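PDB 6HP2: putative polyketide synthase from Brevibacillus brevis, which probably takes part in intermediate steps of bacillaene polyketide synthesis, represented here by its O-methyltransferase domain with S-adenosyl-L-homocysteine bound. Local coordinates for residues Phe57-Ile63 with Glu72-Val76; Phe93-Val99 with Tyr117-His123; Ala159-Asp165 with Asn185-Asn191; Ala229-Ile235 with Arg302-Asn306. All coordinates share one frame; numbering follows the deposited sequence.

Contact 1: Phe57-Ile63 with Glu72-Val76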
# COMPACT_ATOMS: atom_id res chain seq x y z
N PHE A 57 -13.33 11.43 -17.26
CA PHE A 57 -12.00 11.09 -16.80
C PHE A 57 -11.76 9.60 -16.98
O PHE A 57 -12.48 8.76 -16.44
CB PHE A 57 -11.82 11.48 -15.34
CG PHE A 57 -10.38 11.61 -14.91
CD1 PHE A 57 -9.69 10.52 -14.53
CD2 PHE A 57 -9.75 12.83 -14.89
CE1 PHE A 57 -8.39 10.60 -14.12
CE2 PHE A 57 -8.46 12.94 -14.47
CZ PHE A 57 -7.77 11.80 -14.07
N SER A 58 -10.76 9.25 -17.76
CA SER A 58 -10.43 7.86 -18.02
C SER A 58 -9.08 7.57 -17.42
O SER A 58 -8.04 8.02 -17.95
CB SER A 58 -10.41 7.58 -19.52
OG SER A 58 -9.82 6.33 -19.77
N MET A 59 -9.08 6.82 -16.32
CA MET A 59 -7.84 6.48 -15.64
C MET A 59 -6.91 5.71 -16.55
O MET A 59 -5.71 5.92 -16.50
CB MET A 59 -8.13 5.68 -14.37
CG MET A 59 -6.88 5.37 -13.55
SD MET A 59 -6.19 6.91 -12.85
CE MET A 59 -7.39 7.23 -11.56
N SER A 60 -7.43 4.79 -17.38
CA SER A 60 -6.55 3.99 -18.23
C SER A 60 -5.82 4.89 -19.24
O SER A 60 -4.65 4.65 -19.54
CB SER A 60 -7.37 2.91 -18.98
OG SER A 60 -8.41 3.49 -19.72
N ARG A 61 -6.51 5.88 -19.81
CA ARG A 61 -5.84 6.82 -20.72
C ARG A 61 -4.73 7.59 -20.01
O ARG A 61 -3.62 7.71 -20.52
CB ARG A 61 -6.86 7.78 -21.28
CG ARG A 61 -7.68 7.17 -22.43
CD ARG A 61 -8.75 8.12 -22.93
NE ARG A 61 -9.55 7.51 -23.99
CZ ARG A 61 -10.50 6.59 -23.79
NH1 ARG A 61 -10.77 6.16 -22.56
NH2 ARG A 61 -11.17 6.10 -24.82
N VAL A 62 -5.01 8.04 -18.79
CA VAL A 62 -4.05 8.85 -18.05
C VAL A 62 -2.84 8.04 -17.62
O VAL A 62 -1.71 8.53 -17.69
CB VAL A 62 -4.75 9.49 -16.84
CG1 VAL A 62 -3.73 10.20 -16.00
CG2 VAL A 62 -5.83 10.44 -17.32
N ILE A 63 -3.07 6.81 -17.13
CA ILE A 63 -1.99 5.98 -16.64
C ILE A 63 -1.16 5.44 -17.79
O ILE A 63 0.07 5.34 -17.68
CB ILE A 63 -2.53 4.84 -15.76
CG1 ILE A 63 -3.16 5.39 -14.48
CG2 ILE A 63 -1.41 3.87 -15.45
CD1 ILE A 63 -2.22 6.22 -13.63
N GLU A 72 -3.41 15.84 -15.90
CA GLU A 72 -4.31 14.86 -15.32
C GLU A 72 -3.53 13.90 -14.45
O GLU A 72 -4.02 13.46 -13.39
CB GLU A 72 -5.09 14.13 -16.40
CG GLU A 72 -6.03 14.97 -17.23
CD GLU A 72 -5.35 15.71 -18.41
OE1 GLU A 72 -4.12 15.59 -18.61
OE2 GLU A 72 -6.07 16.43 -19.12
N ARG A 73 -2.30 13.59 -14.86
CA ARG A 73 -1.49 12.70 -14.06
C ARG A 73 -1.08 13.37 -12.76
O ARG A 73 -0.90 12.69 -11.74
CB ARG A 73 -0.26 12.23 -14.85
CG ARG A 73 0.54 11.11 -14.15
CD ARG A 73 -0.23 9.79 -14.06
NE ARG A 73 0.41 8.74 -13.25
CZ ARG A 73 0.53 8.76 -11.92
NH1 ARG A 73 0.09 9.80 -11.22
NH2 ARG A 73 1.10 7.75 -11.27
N GLU A 74 -0.95 14.70 -12.76
CA GLU A 74 -0.73 15.43 -11.51
C GLU A 74 -1.94 15.32 -10.59
O GLU A 74 -1.77 15.26 -9.36
CB GLU A 74 -0.40 16.90 -11.83
CG GLU A 74 -0.05 17.79 -10.68
CD GLU A 74 0.07 19.26 -11.12
OE1 GLU A 74 -0.69 20.11 -10.59
OE2 GLU A 74 0.90 19.56 -12.01
N MET A 75 -3.15 15.30 -11.14
CA MET A 75 -4.35 15.14 -10.31
C MET A 75 -4.32 13.79 -9.62
O MET A 75 -4.69 13.66 -8.44
CB MET A 75 -5.64 15.24 -11.14
CG MET A 75 -6.09 16.61 -11.51
SD MET A 75 -7.38 16.53 -12.81
CE MET A 75 -8.67 15.73 -11.95
N VAL A 76 -3.91 12.77 -10.36
CA VAL A 76 -3.83 11.42 -9.84
C VAL A 76 -2.80 11.36 -8.74
O VAL A 76 -3.04 10.81 -7.66
CB VAL A 76 -3.51 10.41 -10.97
CG1 VAL A 76 -3.26 9.05 -10.41
CG2 VAL A 76 -4.71 10.40 -11.96
O HOH W 1 1.31 7.33 -15.45

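Contact 2: Phe93-Val99 with Tyr117-His123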
# COMPACT_ATOMS: atom_id res chain seq x y z
N PHE A 93 7.06 10.61 13.49
CA PHE A 93 8.31 10.30 12.81
C PHE A 93 9.51 10.78 13.62
O PHE A 93 10.65 10.35 13.36
CB PHE A 93 8.35 10.93 11.42
CG PHE A 93 7.57 10.21 10.43
CD1 PHE A 93 6.19 10.39 10.34
CD2 PHE A 93 8.18 9.36 9.52
CE1 PHE A 93 5.44 9.72 9.40
CE2 PHE A 93 7.41 8.69 8.57
CZ PHE A 93 6.05 8.88 8.51
N SER A 94 9.28 11.63 14.62
CA SER A 94 10.39 12.00 15.50
C SER A 94 10.85 10.82 16.35
O SER A 94 12.03 10.72 16.67
CB SER A 94 9.98 13.18 16.39
OG SER A 94 10.97 13.47 17.34
N ARG A 95 9.94 9.92 16.69
CA ARG A 95 10.29 8.73 17.47
C ARG A 95 10.90 7.62 16.61
O ARG A 95 11.64 6.78 17.10
CB ARG A 95 9.01 8.17 18.15
CG ARG A 95 9.21 6.95 18.99
CD ARG A 95 10.02 7.29 20.22
NE ARG A 95 9.20 7.88 21.27
CZ ARG A 95 9.67 8.35 22.42
NH1 ARG A 95 10.98 8.35 22.66
NH2 ARG A 95 8.84 8.84 23.32
N VAL A 96 10.56 7.58 15.33
CA VAL A 96 11.05 6.52 14.45
C VAL A 96 12.53 6.72 14.15
O VAL A 96 12.99 7.83 13.86
CB VAL A 96 10.20 6.54 13.17
CG1 VAL A 96 10.79 5.59 12.11
CG2 VAL A 96 8.73 6.15 13.49
N GLN A 97 13.29 5.63 14.21
CA GLN A 97 14.66 5.63 13.74
C GLN A 97 14.87 4.81 12.47
O GLN A 97 15.81 5.13 11.71
CB GLN A 97 15.62 5.09 14.81
CG GLN A 97 15.46 5.79 16.15
CD GLN A 97 16.54 6.84 16.36
OE1 GLN A 97 16.64 7.80 15.60
NE2 GLN A 97 17.36 6.64 17.38
N LYS A 98 14.06 3.77 12.23
CA LYS A 98 14.29 2.80 11.17
C LYS A 98 12.95 2.38 10.58
O LYS A 98 12.03 1.99 11.30
CB LYS A 98 15.04 1.56 11.63
CG LYS A 98 16.55 1.83 12.00
CD LYS A 98 17.21 0.59 12.53
CE LYS A 98 18.72 0.82 12.67
NZ LYS A 98 19.39 -0.29 13.39
N VAL A 99 12.89 2.43 9.28
CA VAL A 99 11.70 2.15 8.50
C VAL A 99 12.06 1.10 7.46
O VAL A 99 13.10 1.19 6.80
CB VAL A 99 11.14 3.42 7.81
CG1 VAL A 99 9.97 3.02 6.87
CG2 VAL A 99 10.67 4.44 8.89
N TYR A 117 13.02 13.37 6.70
CA TYR A 117 13.35 13.07 8.11
C TYR A 117 14.79 12.59 8.11
O TYR A 117 15.06 11.37 8.16
CB TYR A 117 12.38 12.05 8.72
CG TYR A 117 11.00 12.63 8.85
CD1 TYR A 117 10.72 13.61 9.80
CD2 TYR A 117 9.95 12.22 8.01
CE1 TYR A 117 9.45 14.18 9.90
CE2 TYR A 117 8.70 12.78 8.08
CZ TYR A 117 8.44 13.73 9.02
OH TYR A 117 7.19 14.28 9.14
N PRO A 118 15.75 13.52 8.04
CA PRO A 118 17.16 13.11 7.87
C PRO A 118 17.70 12.23 8.97
O PRO A 118 18.77 11.65 8.75
CB PRO A 118 17.90 14.45 7.81
CG PRO A 118 16.93 15.40 7.30
CD PRO A 118 15.58 14.97 7.86
N HIS A 119 17.05 12.13 10.13
CA HIS A 119 17.52 11.22 11.18
C HIS A 119 17.14 9.76 10.94
O HIS A 119 17.66 8.87 11.61
CB HIS A 119 16.98 11.67 12.55
CG HIS A 119 15.50 11.41 12.72
ND1 HIS A 119 14.53 12.29 12.29
CD2 HIS A 119 14.84 10.39 13.30
CE1 HIS A 119 13.33 11.81 12.57
NE2 HIS A 119 13.49 10.65 13.18
N ILE A 120 16.25 9.47 9.97
CA ILE A 120 15.75 8.13 9.79
C ILE A 120 16.61 7.37 8.77
O ILE A 120 17.07 7.93 7.80
CB ILE A 120 14.28 8.18 9.34
CG1 ILE A 120 13.42 8.86 10.43
CG2 ILE A 120 13.78 6.72 9.08
CD1 ILE A 120 11.93 8.77 10.16
N LYS A 121 16.77 6.08 8.99
CA LYS A 121 17.35 5.16 8.02
C LYS A 121 16.23 4.30 7.46
O LYS A 121 15.40 3.78 8.21
CB LYS A 121 18.43 4.28 8.65
CG LYS A 121 19.64 5.10 9.14
CD LYS A 121 20.71 4.21 9.74
CE LYS A 121 21.90 5.05 10.22
NZ LYS A 121 22.97 4.19 10.80
N THR A 122 16.19 4.22 6.13
CA THR A 122 15.13 3.49 5.44
C THR A 122 15.70 2.35 4.62
O THR A 122 16.74 2.51 3.96
CB THR A 122 14.32 4.42 4.52
OG1 THR A 122 15.17 5.02 3.53
CG2 THR A 122 13.60 5.47 5.29
N HIS A 123 15.03 1.20 4.68
CA HIS A 123 15.34 0.03 3.88
C HIS A 123 14.13 -0.32 3.02
O HIS A 123 12.99 -0.22 3.49
CB HIS A 123 15.65 -1.18 4.75
CG HIS A 123 16.98 -1.15 5.41
ND1 HIS A 123 17.33 -2.05 6.41
CD2 HIS A 123 18.06 -0.36 5.21
CE1 HIS A 123 18.57 -1.81 6.78
NE2 HIS A 123 19.04 -0.79 6.07
O HOH W 2 18.36 6.13 12.36

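Contact 3: Ala159-Asp165 with Asn185-Asn191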
# COMPACT_ATOMS: atom_id res chain seq x y z
N ALA A 159 15.27 -12.88 5.02
CA ALA A 159 15.03 -12.21 6.29
C ALA A 159 15.35 -10.73 6.16
O ALA A 159 16.34 -10.36 5.53
CB ALA A 159 15.89 -12.84 7.40
N PHE A 160 14.48 -9.88 6.66
CA PHE A 160 14.76 -8.44 6.67
C PHE A 160 16.00 -8.20 7.55
O PHE A 160 16.22 -8.94 8.52
CB PHE A 160 13.57 -7.63 7.21
CG PHE A 160 12.30 -7.80 6.49
CD1 PHE A 160 12.23 -7.74 5.13
CD2 PHE A 160 11.11 -8.01 7.20
CE1 PHE A 160 11.04 -7.87 4.52
CE2 PHE A 160 9.94 -8.17 6.55
CZ PHE A 160 9.89 -8.07 5.21
N PRO A 161 16.88 -7.28 7.17
CA PRO A 161 18.20 -7.25 7.81
C PRO A 161 18.22 -6.59 9.17
O PRO A 161 19.19 -6.82 9.89
CB PRO A 161 19.07 -6.49 6.80
CG PRO A 161 18.12 -5.64 6.07
CD PRO A 161 16.83 -6.41 5.99
N ASP A 162 17.20 -5.84 9.56
CA ASP A 162 17.30 -5.02 10.78
C ASP A 162 16.01 -5.12 11.58
O ASP A 162 15.12 -5.90 11.29
CB ASP A 162 17.63 -3.58 10.40
CG ASP A 162 18.53 -2.88 11.42
OD1 ASP A 162 18.49 -3.24 12.60
OD2 ASP A 162 19.25 -1.96 11.02
N LEU A 163 15.94 -4.33 12.65
CA LEU A 163 14.74 -4.17 13.45
C LEU A 163 14.19 -2.78 13.18
O LEU A 163 14.97 -1.83 13.06
CB LEU A 163 15.01 -4.34 14.94
CG LEU A 163 15.07 -5.76 15.50
CD1 LEU A 163 13.68 -6.36 15.58
CD2 LEU A 163 15.97 -6.65 14.68
N TYR A 164 12.88 -2.69 13.02
CA TYR A 164 12.23 -1.47 12.51
C TYR A 164 11.15 -0.94 13.44
O TYR A 164 10.40 -1.69 14.04
CB TYR A 164 11.63 -1.69 11.11
CG TYR A 164 12.67 -2.21 10.14
CD1 TYR A 164 13.53 -1.33 9.50
CD2 TYR A 164 12.83 -3.59 9.92
CE1 TYR A 164 14.51 -1.81 8.63
CE2 TYR A 164 13.82 -4.07 9.00
CZ TYR A 164 14.64 -3.18 8.40
OH TYR A 164 15.63 -3.67 7.55
N ASP A 165 11.05 0.38 13.51
CA ASP A 165 9.96 1.02 14.21
C ASP A 165 8.71 1.09 13.35
O ASP A 165 7.59 1.18 13.87
CB ASP A 165 10.40 2.42 14.62
CG ASP A 165 11.70 2.39 15.37
OD1 ASP A 165 11.74 1.67 16.41
OD2 ASP A 165 12.70 3.02 14.88
N ASN A 185 8.37 -12.81 8.92
CA ASN A 185 9.44 -11.86 8.64
C ASN A 185 9.11 -10.50 9.22
O ASN A 185 9.93 -9.90 9.92
CB ASN A 185 9.68 -11.79 7.11
CG ASN A 185 11.12 -11.40 6.74
OD1 ASN A 185 12.00 -11.22 7.60
ND2 ASN A 185 11.37 -11.30 5.45
N ILE A 186 7.90 -10.04 9.00
CA ILE A 186 7.48 -8.72 9.48
C ILE A 186 7.51 -8.67 11.00
O ILE A 186 8.12 -7.78 11.62
CB ILE A 186 6.09 -8.39 8.94
CG1 ILE A 186 6.13 -8.16 7.43
CG2 ILE A 186 5.43 -7.18 9.74
CD1 ILE A 186 4.75 -8.02 6.83
N SER A 187 6.89 -9.67 11.64
CA SER A 187 6.76 -9.64 13.09
C SER A 187 8.12 -9.77 13.77
O SER A 187 8.36 -9.15 14.82
CB SER A 187 5.83 -10.78 13.55
OG SER A 187 5.63 -10.71 14.94
N SER A 188 8.98 -10.63 13.24
CA SER A 188 10.30 -10.84 13.77
C SER A 188 11.17 -9.60 13.65
O SER A 188 12.12 -9.50 14.41
CB SER A 188 10.98 -12.00 13.04
OG SER A 188 10.46 -13.22 13.49
N SER A 189 10.89 -8.68 12.73
CA SER A 189 11.68 -7.47 12.54
C SER A 189 11.00 -6.20 13.05
O SER A 189 11.46 -5.09 12.70
CB SER A 189 12.01 -7.27 11.04
OG SER A 189 12.82 -8.32 10.60
N LEU A 190 9.94 -6.32 13.82
CA LEU A 190 9.20 -5.16 14.30
C LEU A 190 9.52 -4.93 15.77
O LEU A 190 9.35 -5.83 16.62
CB LEU A 190 7.70 -5.36 14.10
CG LEU A 190 6.80 -4.13 14.39
CD1 LEU A 190 6.99 -3.08 13.43
CD2 LEU A 190 5.35 -4.59 14.47
N ASN A 191 9.97 -3.72 16.08
CA ASN A 191 10.24 -3.39 17.48
C ASN A 191 8.93 -3.44 18.27
O ASN A 191 7.84 -3.17 17.74
CB ASN A 191 10.87 -2.02 17.59
CG ASN A 191 12.36 -2.03 17.20
OD1 ASN A 191 13.06 -3.02 17.38
ND2 ASN A 191 12.84 -0.90 16.69
O HOH W 3 15.55 -0.34 15.63

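Contact 4: Ala229-Ile235 with Arg302-Asn306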
# COMPACT_ATOMS: atom_id res chain seq x y z
N ALA A 229 -3.26 -12.38 13.95
CA ALA A 229 -3.20 -12.87 15.32
C ALA A 229 -2.09 -13.91 15.47
O ALA A 229 -1.38 -13.93 16.47
CB ALA A 229 -4.55 -13.52 15.75
N GLU A 230 -1.87 -14.74 14.44
CA GLU A 230 -0.85 -15.79 14.55
C GLU A 230 0.54 -15.18 14.68
O GLU A 230 1.41 -15.75 15.34
CB GLU A 230 -0.88 -16.70 13.32
CG GLU A 230 0.17 -17.78 13.38
CD GLU A 230 -0.18 -18.84 14.42
OE1 GLU A 230 -1.39 -19.05 14.67
OE2 GLU A 230 0.76 -19.43 15.01
N HIS A 231 0.76 -14.01 14.08
CA HIS A 231 2.06 -13.34 14.19
C HIS A 231 2.04 -12.16 15.16
O HIS A 231 2.76 -11.19 14.96
CB HIS A 231 2.52 -12.96 12.80
CG HIS A 231 2.67 -14.16 11.92
ND1 HIS A 231 3.77 -14.99 11.99
CD2 HIS A 231 1.78 -14.78 11.10
CE1 HIS A 231 3.59 -16.02 11.18
NE2 HIS A 231 2.40 -15.90 10.62
N GLN A 232 1.23 -12.24 16.21
CA GLN A 232 1.23 -11.30 17.33
C GLN A 232 0.71 -9.91 16.94
O GLN A 232 0.92 -8.93 17.65
CB GLN A 232 2.63 -11.18 17.93
CG GLN A 232 3.21 -12.47 18.53
CD GLN A 232 3.78 -13.41 17.49
OE1 GLN A 232 4.62 -13.02 16.67
NE2 GLN A 232 3.33 -14.65 17.51
N LEU A 233 0.03 -9.78 15.83
CA LEU A 233 -0.41 -8.47 15.40
C LEU A 233 -1.90 -8.25 15.63
O LEU A 233 -2.72 -9.15 15.45
CB LEU A 233 -0.08 -8.27 13.92
CG LEU A 233 1.39 -8.30 13.59
CD1 LEU A 233 1.65 -8.40 12.03
CD2 LEU A 233 2.13 -7.07 14.11
N VAL A 234 -2.26 -7.02 15.94
CA VAL A 234 -3.64 -6.62 16.04
C VAL A 234 -3.85 -5.36 15.27
O VAL A 234 -2.94 -4.55 15.10
CB VAL A 234 -4.06 -6.43 17.54
CG1 VAL A 234 -3.99 -7.77 18.20
CG2 VAL A 234 -3.15 -5.44 18.21
N ILE A 235 -5.10 -5.19 14.88
CA ILE A 235 -5.54 -4.04 14.11
C ILE A 235 -5.82 -2.90 15.06
O ILE A 235 -6.75 -2.96 15.85
CB ILE A 235 -6.77 -4.38 13.28
CG1 ILE A 235 -6.43 -5.45 12.27
CG2 ILE A 235 -7.32 -3.09 12.67
CD1 ILE A 235 -7.71 -6.14 11.67
N ARG A 302 -6.34 -11.79 20.55
CA ARG A 302 -5.95 -11.09 19.34
C ARG A 302 -6.98 -11.30 18.24
O ARG A 302 -7.31 -10.35 17.49
CB ARG A 302 -4.57 -11.54 18.89
CG ARG A 302 -3.45 -11.14 19.88
CD ARG A 302 -2.05 -11.22 19.29
NE ARG A 302 -1.61 -12.56 18.97
CZ ARG A 302 -0.83 -13.30 19.75
NH1 ARG A 302 -0.39 -12.83 20.91
NH2 ARG A 302 -0.49 -14.51 19.37
N CYS A 303 -7.50 -12.52 18.11
CA CYS A 303 -8.54 -12.79 17.10
C CYS A 303 -9.79 -11.99 17.37
O CYS A 303 -10.37 -11.40 16.46
CB CYS A 303 -8.88 -14.29 17.07
SG CYS A 303 -7.60 -15.23 16.26
N GLU A 304 -10.22 -11.95 18.63
CA GLU A 304 -11.45 -11.24 18.96
C GLU A 304 -11.27 -9.76 18.73
O GLU A 304 -12.19 -9.09 18.22
CB GLU A 304 -11.85 -11.53 20.42
CG GLU A 304 -12.16 -13.01 20.60
CD GLU A 304 -12.53 -13.37 22.03
OE1 GLU A 304 -13.21 -14.40 22.21
OE2 GLU A 304 -12.14 -12.60 22.95
N TRP A 305 -10.09 -9.22 19.03
CA TRP A 305 -9.85 -7.81 18.75
C TRP A 305 -9.91 -7.54 17.25
O TRP A 305 -10.57 -6.60 16.78
CB TRP A 305 -8.49 -7.42 19.30
CG TRP A 305 -8.19 -5.97 19.16
CD1 TRP A 305 -7.62 -5.35 18.12
CD2 TRP A 305 -8.54 -4.95 20.11
NE1 TRP A 305 -7.53 -4.01 18.37
CE2 TRP A 305 -8.11 -3.73 19.59
CE3 TRP A 305 -9.19 -4.96 21.36
CZ2 TRP A 305 -8.28 -2.51 20.27
CZ3 TRP A 305 -9.36 -3.75 22.03
CH2 TRP A 305 -8.91 -2.55 21.48
N ASN A 306 -9.22 -8.36 16.47
CA ASN A 306 -9.19 -8.12 15.03
C ASN A 306 -10.58 -8.26 14.41
O ASN A 306 -10.94 -7.49 13.51
CB ASN A 306 -8.19 -9.06 14.40
CG ASN A 306 -6.74 -8.70 14.77
OD1 ASN A 306 -6.44 -7.58 15.20
ND2 ASN A 306 -5.85 -9.67 14.61

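Contact 1: Phe57-Ile63 with Glu72-Val76
Phe57 and Val62 pack against Glu72, Met75 and Val76 at a corner between two successive helices, 59-64 and 70-88, joined by a short connection. The axes of 59-63 and 72-76 stand 105° apart, and side chains fill the gap between them. No hydrogen bond joins the two pieces directly. Arg73 can be followed outward. Its CB lies beside Val62 CG1. CG is turned anti to the backbone N (chi1 -171°), and a bend at chi2 then brings CD to 4.0 Å from Val62 CG1. At NE the chain reaches Ile63, whose CD1 sits over one face of the guanidinium. NH1 at the tip makes a weak hydrogen bond to Gln80. Next to this arm, Val76 CG2 takes three neighbours. Phe57 CZ meets it at 4.0 Å with the ring edge, Met59 SD comes to it tip to tip at 3.9 Å, and Val62 CG1 is slightly farther off. Phe57 and Met75 run alongside each other, pointing opposite ways. Met75 SD lies oblique to the Phe57 ring, 5.4 Å from its centroid, a Met-aromatic contact; Met75 CE comes within 3.8 Å of Phe57 CE2. Ser58 is the N-cap of helix 59-64, and its OG accepts a weak bond from Arg61 N. Asp251 also binds Ser58 OG. One water spans the corner: it donates to Ile63 O and accepts from Arg73 NE at 2.8 Å, in the guanidinium plane.

Contact 2: Phe93-Val99 with Tyr117-His123
Phe93 lies over the ring of Tyr117. The two planes are only 8° apart but displaced, with little overlap. Phe93 CB fills the centre of the tyrosine face instead, 3.6 Å from the ring centroid, as a CH-pi contact. Ile120 CD1 comes to the edge of the Phe93 ring, 3.8 Å from Phe93 CD2, and also touches Val96 CG1. His119 crosses to the other chain piece from a chi1 of 72°, which puts CG between the backbone N and the carbonyl carbon. NE2 then faces two carbonyls, Phe93 O and Val96 O, each at 2.9 Å. Both bonds are weak, being bent at the hydrogen. Beyond these side chains the backbones pair as parallel strands. They are the two strands of a beta-alpha-beta unit of the Rossmann-like methyltransferase fold, with helix 108-116 as the crossover. Lys121 N donates to Gln97 O at 3.0 Å, almost straight at 174°. Val99 N donates to Lys121 O, and His123 N to Val99 O at 2.9 Å. A water donates to both Gln97 O and His119 O just before the strands begin. Farther out, Tyr117 OH is bound to Pro330 O and Lys98 forms a salt bridge with Asp162. Thr122 OG1 bonds to Val110 O in the crossover helix, and His123 ND1 is paired with Tyr164 OH.

Contact 3: Ala159-Asp165 with Asn185-Asn191
The end of helix 179-188 meets the loop that leads into strand 164-170, through Asn185 and Phe160. The Asn185 amide lies flat on the phenyl ring, planes 6° apart, with ND2 over the ring centre. Its OD1 accepts from Phe160 N at 3.0 Å, in the carbonyl plane and on a lone pair. ND2 has partners too, Asp158 O and Ser155 O, so three bonds fix the rotation of the amide. Ser155 is a binding residue for S-adenosyl-L-homocysteine, which places this stack next to the cofactor pocket. Ile186 CG1 touches Phe160 CE2 at 3.9 Å. After the helix the chain runs briefly parallel to strand 164-170, within the Rossmann-like methyltransferase fold. Tyr164 N donates to Ser189 O at 2.8 Å, and Asn191 N to Tyr164 O at 2.9 Å, nearly straight at 178°. Asn191 turns its ND2 to Asp165 OD1 at 2.8 Å. The bond lies in the amide plane but meets the carboxylate from above its own plane. Asp165 OD2 accepts from the backbone N of Gln97 and Lys98. Asn191 OD1 rests against Leu163 CB at 3.4 Å, and a water links Asn191 ND2 to Leu163 O.

Contact 4: Ala229-Ile235 with Arg302-Asn306
Two torsions set the grip of helix 299-310 on Ala229-Ile235. Asn306 has CG anti to its carbonyl carbon (chi1 -70°), which aims the amide at strand 233-240. Arg302 bends at chi3 (-67°), which folds the guanidinium back over the turn before that strand. The Asn306 amide bonds the strand backbone with both ends. OD1 accepts from Ile235 N at 2.8 Å, and ND2 donates to Leu233 O at 3.3 Å in a straight bond that lies in the amide plane. Arg302 NE donates to Ala229 O at 2.9 Å, on a lone pair in the carbonyl plane; NH2 adds a weak bond to the same oxygen. That oxygen also accepts from Gln232 N, part of the Schellman motif that ends helix 221-230. Gln232 CA sits over one face of the guanidinium. Trp305 NE1 donates to Ile235 O at 2.8 Å. The oxygen is near the indole plane, but the donor stands above the carbonyl plane. Apolar contacts lie between these bonds: Val234 CG1 crosses Arg302 CG at 3.8 Å, and Ala229 CB meets Cys303 SG at 3.5 Å. Arg302 NH1 binds Ala294 O beyond the end of strand 284-293. The axis of 302-306 runs at 23° to that of strand piece 233-235, against the end of helix 221-230, with Ile225 and Leu228 packed on Cys303 and Asn306.

Overall arrangement
All four contacts are partly buried, and each mixes buried with more exposed residues. Contacts 2, 3 and 4 reach the same mixed sheet; contact 1 is a helix corner apart from them, with its centre 32 Å or more from theirs. Contacts 2 and 3 touch through the neighbouring strands 98-101 and 164-170. Ser187 OG, probably hydrogen-bonded to His231 O, connects contact 3 to contact 4. The chemistry follows the place in the fold. Contact 1 is mainly apolar side-chain packing. Contacts 2 and 3 add parallel backbone pairing, with a displaced ring pair in one and an amide on a ring in the other. Contact 4 relies on helix side chains bonding backbone atoms.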